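Local atomic coordinates of pseudoazurin (Blue copper protein) (Sinorhizobium meliloti, PDB entry 3TU6), a protein that binds a single copper ion and, like other blue copper proteins of its family, probably carries electrons in the periplasm. Residues S44-G49 and G74-Q79. Sequence-based numbering, arbitrary orientation.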
loop_
_atom_site.group_PDB
_atom_site.type_symbol
_atom_site.label_atom_id
_atom_site.label_comp_id
_atom_site.label_asym_id
_atom_site.label_seq_id
_atom_site.Cartn_x
_atom_site.Cartn_y
_atom_site.Cartn_z
ATOM N N SER A 44 -3.025 5.161 6.907
ATOM C CA SER A 44 -2.191 4.144 6.276
ATOM C C SER A 44 -1.534 3.285 7.349
ATOM O O SER A 44 -0.847 3.806 8.230
ATOM C CB SER A 44 -1.119 4.793 5.400
ATOM O OG SER A 44 -0.321 3.804 4.772
ATOM N N ALA A 45 -1.757 1.975 7.271
ATOM C CA ALA A 45 -1.163 1.021 8.203
ATOM C C ALA A 45 -0.770 -0.254 7.461
ATOM O O ALA A 45 -1.504 -0.721 6.593
ATOM C CB ALA A 45 -2.140 0.700 9.325
ATOM N N LEU A 46 0.388 -0.809 7.813
ATOM C CA LEU A 46 0.867 -2.047 7.207
ATOM C C LEU A 46 -0.044 -3.200 7.613
ATOM O O LEU A 46 -0.400 -3.330 8.785
ATOM C CB LEU A 46 2.308 -2.335 7.649
ATOM C CG LEU A 46 3.018 -3.537 7.015
ATOM C CD1 LEU A 46 3.294 -3.290 5.538
ATOM C CD2 LEU A 46 4.311 -3.842 7.758
ATOM N N MET A 47 -0.425 -4.027 6.643
ATOM C CA MET A 47 -1.282 -5.181 6.904
ATOM C C MET A 47 -0.498 -6.266 7.635
ATOM O O MET A 47 0.722 -6.371 7.481
ATOM C CB MET A 47 -1.853 -5.740 5.597
ATOM C CG MET A 47 -2.708 -4.742 4.825
ATOM S SD MET A 47 -3.626 -5.482 3.460
ATOM C CE MET A 47 -4.836 -6.452 4.358
ATOM N N LYS A 48 -1.207 -7.070 8.425
ATOM C CA LYS A 48 -0.580 -8.124 9.220
ATOM C C LYS A 48 -0.019 -9.204 8.291
ATOM O O LYS A 48 -0.762 -9.823 7.525
ATOM C CB LYS A 48 -1.587 -8.726 10.213
ATOM C CG LYS A 48 -0.981 -9.203 11.532
ATOM C CD LYS A 48 -0.070 -10.410 11.354
ATOM C CE LYS A 48 0.364 -10.990 12.694
ATOM N NZ LYS A 48 -0.772 -11.582 13.454
ATOM N N GLY A 49 1.293 -9.413 8.356
ATOM C CA GLY A 49 1.978 -10.376 7.493
ATOM C C GLY A 49 2.153 -9.897 6.060
ATOM O O GLY A 49 2.429 -10.701 5.165
ATOM N N GLY A 74 11.252 -5.954 -1.094
ATOM C CA GLY A 74 10.062 -6.802 -1.100
ATOM C C GLY A 74 8.789 -6.010 -1.326
ATOM O O GLY A 74 8.832 -4.805 -1.588
ATOM N N VAL A 75 7.656 -6.696 -1.226
ATOM C CA VAL A 75 6.347 -6.074 -1.375
ATOM C C VAL A 75 5.764 -5.745 -0.003
ATOM O O VAL A 75 5.733 -6.598 0.886
ATOM C CB VAL A 75 5.366 -6.996 -2.124
ATOM C CG1 VAL A 75 4.030 -6.293 -2.334
ATOM C CG2 VAL A 75 5.960 -7.432 -3.454
ATOM N N TYR A 76 5.313 -4.503 0.152
ATOM C CA TYR A 76 4.668 -4.041 1.374
ATOM C C TYR A 76 3.184 -3.816 1.088
ATOM O O TYR A 76 2.832 -2.933 0.305
ATOM C CB TYR A 76 5.304 -2.732 1.848
ATOM C CG TYR A 76 6.738 -2.857 2.322
ATOM C CD1 TYR A 76 7.779 -3.075 1.419
ATOM C CD2 TYR A 76 7.057 -2.736 3.671
ATOM C CE1 TYR A 76 9.095 -3.182 1.853
ATOM C CE2 TYR A 76 8.369 -2.844 4.112
ATOM C CZ TYR A 76 9.382 -3.064 3.201
ATOM O OH TYR A 76 10.680 -3.170 3.643
ATOM N N MET A 77 2.323 -4.620 1.711
ATOM C CA MET A 77 0.874 -4.473 1.566
ATOM C C MET A 77 0.312 -3.708 2.760
ATOM O O MET A 77 0.451 -4.144 3.904
ATOM C CB MET A 77 0.196 -5.841 1.470
ATOM C CG MET A 77 0.676 -6.704 0.308
ATOM S SD MET A 77 0.370 -5.996 -1.322
ATOM C CE MET A 77 -1.423 -5.980 -1.368
ATOM N N TYR A 78 -0.320 -2.569 2.482
ATOM C CA TYR A 78 -0.867 -1.699 3.523
ATOM C C TYR A 78 -2.337 -1.384 3.244
ATOM O O TYR A 78 -2.832 -1.618 2.138
ATOM C CB TYR A 78 -0.043 -0.412 3.627
ATOM C CG TYR A 78 -0.133 0.496 2.419
ATOM C CD1 TYR A 78 -1.132 1.459 2.327
ATOM C CD2 TYR A 78 0.780 0.395 1.373
ATOM C CE1 TYR A 78 -1.229 2.289 1.227
ATOM C CE2 TYR A 78 0.698 1.232 0.265
ATOM C CZ TYR A 78 -0.309 2.178 0.200
ATOM O OH TYR A 78 -0.406 3.014 -0.886
ATOM N N GLN A 79 -3.025 -0.844 4.247
ATOM C CA GLN A 79 -4.468 -0.628 4.163
ATOM C C GLN A 79 -4.919 0.656 4.845
ATOM O O GLN A 79 -4.179 1.252 5.628
ATOM C CB GLN A 79 -5.203 -1.808 4.805
ATOM C CG GLN A 79 -4.978 -1.940 6.314
ATOM C CD GLN A 79 -5.775 -3.073 6.933
ATOM O OE1 GLN A 79 -5.850 -4.172 6.383
ATOM N NE2 GLN A 79 -6.372 -2.810 8.090
#
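The hydroxyl of Ser-44 approaches the ring of Tyr-78 obliquely, its OG 3.5 Å from CD1, while hydrogen-bonded to Trp-58; a small polar residue suits this spot because it can touch the ring and still serve the indole. Phe-20 and Phe-35 pack edge-to-face against the Tyr-78 ring in the barrel core. Tyr-76 offers an edge, near whose plane lies CD1 of Leu-46, 4.2 Å from CD2. Although the CB of Leu-46 points away, CG anti to the backbone N (chi1 -175°) and a chi2 of 68° together bring CD1 beside this edge and to 3.4 Å from Met-77 O.

Ala-45, whose small methyl lies on the same sheet face as the Gln-79 side chain at a buried position, exchanges two hydrogen bonds with Gln-79: its N gives to Gln-79 O (3.0 Å), and its O accepts from Gln-79 N (2.8 Å). Beyond them, Met-47 N donates a hydrogen bond to Met-77 O, 2.9 Å long and nearly straight (161°). The flexible thioether of Met-47 crosses the Gln-79 side chain at about a right angle, CE lying 3.2 Å from OE1 and SD 4.3 Å from Met-77 CB. An alanine in place of Met-47 would probably uncover the Gln-79 amide and Met-77 CB, opening a gap between them. This short antiparallel ladder adds an edge strand to the cupredoxin beta barrel, with Gln-79 directly preceding the copper ligand Cys-80.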